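Local coordinates for protein methyltransferase (Streptomyces avermitilis, PDB 3GIW) that is probably an S-adenosyl-L-methionine-dependent methyltransferase of Rossmann fold that binds S-adenosyl-L-homocysteine, its substrate being unknown, at residues A61-M66 / I89-N94. Residues are numbered along the deposited sequence; the frame is centred on the assembly and turned at random. Where two conformers were deposited one is given.
Sequences ANRDWM and IPTSPN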
ATOM      1  N   ALA A  61       7.430  -6.689   6.988  1.00 11.23           N
ATOM      2  CA  ALA A  61       6.682  -6.002   8.011  1.00 11.82           C
ATOM      3  C   ALA A  61       5.594  -5.108   7.411  1.00 11.50           C
ATOM      4  O   ALA A  61       4.515  -4.937   7.994  1.00 12.72           O
ATOM      5  CB  ALA A  61       7.631  -5.145   8.926  1.00 12.72           C
ATOM      6  N   ASN A  62       5.860  -4.499   6.275  1.00 11.52           N
ATOM      7  CA  ASN A  62       4.835  -3.699   5.605  1.00 11.84           C
ATOM      8  C   ASN A  62       3.655  -4.568   5.159  1.00 11.24           C
ATOM      9  O   ASN A  62       2.482  -4.199   5.370  1.00 12.90           O
ATOM     10  CB  ASN A  62       5.419  -2.942   4.419  1.00 12.63           C
ATOM     11  CG  ASN A  62       4.350  -2.206   3.615  1.00 15.08           C
ATOM     12  OD1 ASN A  62       3.947  -1.117   4.006  1.00 16.09           O
ATOM     13  ND2 ASN A  62       3.847  -2.845   2.568  1.00 15.90           N
ATOM     14  N   ARG A  63       3.942  -5.743   4.604  1.00 11.03           N
ATOM     15  CA  ARG A  63       2.874  -6.658   4.202  1.00 13.36           C
ATOM     16  C   ARG A  63       2.086  -7.113   5.417  1.00 12.32           C
ATOM     17  O   ARG A  63       0.822  -7.158   5.381  1.00 12.98           O
ATOM     18  CB  ARG A  63       3.403  -7.829   3.376  1.00 14.66           C
ATOM     19  CG  ARG A  63       2.260  -8.623   2.683  1.00 16.98           C
ATOM     20  CD  ARG A  63       1.627  -7.884   1.511  1.00 20.25           C
ATOM     21  NE  ARG A  63       0.447  -8.595   0.992  1.00 21.15           N
ATOM     22  CZ  ARG A  63      -0.191  -8.258  -0.131  1.00 22.82           C
ATOM     23  NH1 ARG A  63       0.247  -7.237  -0.872  1.00 22.76           N
ATOM     24  NH2 ARG A  63      -1.269  -8.949  -0.514  1.00 22.08           N
ATOM     25  N   ASP A  64       2.752  -7.478   6.510  1.00 12.51           N
ATOM     26  CA  ASP A  64       2.081  -7.927   7.727  1.00 12.66           C
ATOM     27  C   ASP A  64       1.174  -6.814   8.296  1.00 13.36           C
ATOM     28  O   ASP A  64       0.059  -7.077   8.760  1.00 12.56           O
ATOM     29  CB  ASP A  64       3.110  -8.341   8.796  1.00 13.35           C
ATOM     30  CG  ASP A  64       3.842  -9.647   8.472  1.00 15.59           C
ATOM     31  OD1 ASP A  64       3.386 -10.420   7.620  1.00 18.23           O
ATOM     32  OD2 ASP A  64       4.904  -9.882   9.093  1.00 16.49           O
ATOM     33  N   TRP A  65       1.656  -5.572   8.225  1.00 13.01           N
ATOM     34  CA  TRP A  65       0.908  -4.406   8.664  1.00 12.87           C
ATOM     35  C   TRP A  65      -0.384  -4.283   7.839  1.00 12.37           C
ATOM     36  O   TRP A  65      -1.452  -4.051   8.417  1.00 13.44           O
ATOM     37  CB  TRP A  65       1.759  -3.105   8.585  1.00 13.35           C
ATOM     38  CG  TRP A  65       0.949  -1.907   9.028  1.00 12.58           C
ATOM     39  CD1 TRP A  65       0.749  -1.500  10.289  1.00 13.96           C
ATOM     40  CD2 TRP A  65       0.174  -1.040   8.188  1.00 13.68           C
ATOM     41  NE1 TRP A  65      -0.108  -0.417  10.310  1.00 13.94           N
ATOM     42  CE2 TRP A  65      -0.482  -0.133   9.027  1.00 14.34           C
ATOM     43  CE3 TRP A  65      -0.030  -0.949   6.807  1.00 15.81           C
ATOM     44  CZ2 TRP A  65      -1.339   0.853   8.529  1.00 14.49           C
ATOM     45  CZ3 TRP A  65      -0.905   0.005   6.345  1.00 15.02           C
ATOM     46  CH2 TRP A  65      -1.513   0.902   7.190  1.00 15.24           C
HETATM   47  N   MSE A  66      -0.291  -4.421   6.523  0.70 11.81           N
HETATM   48  CA  MSE A  66      -1.505  -4.366   5.699  0.70 11.42           C
HETATM   49  C   MSE A  66      -2.519  -5.374   6.223  0.70 11.82           C
HETATM   50  O   MSE A  66      -3.695  -5.069   6.351  0.70 12.24           O
HETATM   51  CB  MSE A  66      -1.194  -4.665   4.218  0.70 12.66           C
HETATM   52  CG  MSE A  66      -2.440  -4.637   3.316  0.70 13.68           C
HETATM   53 SE   MSE A  66      -3.444  -6.322   3.182  0.52 14.63          SE
HETATM   54  CE  MSE A  66      -2.487  -7.125   1.765  0.70 18.82           C
ATOM     55  N   ILE A  89       1.935  -6.765  -6.813  1.00 12.73           N
ATOM     56  CA  ILE A  89       1.817  -8.174  -7.219  0.50 12.80           C
ATOM     57  C   ILE A  89       0.892  -8.906  -6.246  1.00 13.81           C
ATOM     58  O   ILE A  89       1.123  -8.851  -5.029  1.00 15.04           O
ATOM     59  CB  ILE A  89       3.212  -8.894  -7.191  0.50 12.70           C
ATOM     60  CG1 ILE A  89       4.280  -8.175  -8.045  0.50 12.00           C
ATOM     61  CG2 ILE A  89       3.051 -10.344  -7.612  0.50 11.63           C
ATOM     62  CD1 ILE A  89       3.869  -7.909  -9.498  0.50 11.37           C
ATOM     63  N   PRO A  90      -0.134  -9.627  -6.739  1.00 13.46           N
ATOM     64  CA  PRO A  90      -0.977 -10.416  -5.834  1.00 13.90           C
ATOM     65  C   PRO A  90      -0.142 -11.359  -4.962  1.00 16.52           C
ATOM     66  O   PRO A  90       0.766 -12.033  -5.455  1.00 16.94           O
ATOM     67  CB  PRO A  90      -1.889 -11.184  -6.800  1.00 14.61           C
ATOM     68  CG  PRO A  90      -1.991 -10.328  -7.915  1.00 14.28           C
ATOM     69  CD  PRO A  90      -0.626  -9.726  -8.112  1.00 13.53           C
ATOM     70  N   THR A  91      -0.444 -11.391  -3.673  1.00 17.88           N
ATOM     71  CA  THR A  91       0.273 -12.197  -2.693  1.00 20.54           C
ATOM     72  C   THR A  91      -0.707 -12.641  -1.608  1.00 21.27           C
ATOM     73  O   THR A  91      -1.473 -11.847  -1.093  1.00 21.41           O
ATOM     74  CB  THR A  91       1.409 -11.400  -2.022  1.00 24.27           C
ATOM     75  OG1 THR A  91       2.169 -10.712  -3.025  1.00 27.22           O
ATOM     76  CG2 THR A  91       2.310 -12.327  -1.199  1.00 23.83           C
ATOM     77  N   SER A  92      -0.649 -13.901  -1.230  1.00 21.14           N
ATOM     78  CA  SER A  92      -1.629 -14.500  -0.349  1.00 21.53           C
ATOM     79  C   SER A  92      -1.297 -14.235   1.112  1.00 20.44           C
ATOM     80  O   SER A  92      -0.146 -14.422   1.538  1.00 21.42           O
ATOM     81  CB  SER A  92      -1.658 -16.010  -0.579  1.00 23.61           C
ATOM     82  OG  SER A  92      -2.780 -16.567   0.053  1.00 26.28           O
ATOM     83  N   PRO A  93      -2.291 -13.799   1.909  1.00 18.91           N
ATOM     84  CA  PRO A  93      -3.648 -13.434   1.520  1.00 18.00           C
ATOM     85  C   PRO A  93      -3.742 -12.037   0.920  1.00 16.92           C
ATOM     86  O   PRO A  93      -3.110 -11.087   1.399  1.00 17.45           O
ATOM     87  CB  PRO A  93      -4.403 -13.495   2.850  1.00 19.22           C
ATOM     88  CG  PRO A  93      -3.400 -13.072   3.827  1.00 19.42           C
ATOM     89  CD  PRO A  93      -2.097 -13.644   3.361  1.00 20.22           C
ATOM     90  N   ASN A  94      -4.552 -11.912  -0.118  1.00 15.07           N
ATOM     91  CA  ASN A  94      -4.793 -10.594  -0.693  1.00 14.30           C
ATOM     92  C   ASN A  94      -5.814  -9.863   0.169  1.00 14.08           C
ATOM     93  O   ASN A  94      -6.529 -10.477   0.981  1.00 14.06           O
ATOM     94  CB  ASN A  94      -5.318 -10.713  -2.117  1.00 15.58           C
ATOM     95  CG  ASN A  94      -4.253 -11.134  -3.093  1.00 17.36           C
ATOM     96  OD1 ASN A  94      -3.304 -10.391  -3.329  1.00 19.09           O
ATOM     97  ND2 ASN A  94      -4.415 -12.322  -3.675  1.00 20.93           N
TER
HETATM   98  O   HOH W   1      -3.827  -7.625  -1.897  1.00 17.90           O
HETATM   99  O   HOH W   2      -0.743 -10.538   2.464  1.00 19.80           O
HETATM  100  O   HOH W   3      -0.743  -7.392  -3.547  1.00 20.83           O
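R63 reaches from helix 55-75 to T91, P93 and N94 in the loop that follows the first strand of this Rossmann-type methyltransferase sheet, strand 81-85, and leads into helix 95-102. N62 and R63 both belong to the S-adenosyl-L-homocysteine site, which is empty of that ligand here, and Y28 of the same site touches the R63 side chain. With CG anti to the backbone N (chi1 -167°) and a single bend at chi2 (73°), the arginine carries its guanidinium across to the loop, beside the carbonyl oxygens of T91 and P93. T91 CB lies over one face of the flat group, off-centre toward the rim, 3.9 Å from R63 NH2. The methyl CE of selenomethionine M66 is placed over the opposite face, but its position is doubtful, since M66 was modelled in two conformers. At the edge, R63 NH2 donates a weak hydrogen bond to P93 O (3.4 Å). R63 NH2 also lies 3.0 Å from T91 O. Three waters add further links. One molecule, in the guanidinium plane, accepts from NE and donates to P93 O, a second joins NH2 to N94 OD1, and a third joins NH1 to I89 O, so NE, NH1 and NH2 are all tied to the loop. A leucine in place of R63 would probably leave these three bridging waters without their donors and the carbonyl of P93 without its weak direct bond from the helix. The peptide bond between S92 and P93 is cis, and within the loop N94 OD1 accepts a hydrogen bond from T91 N (3.0 Å), the donor tilted 33° from the carbonyl plane.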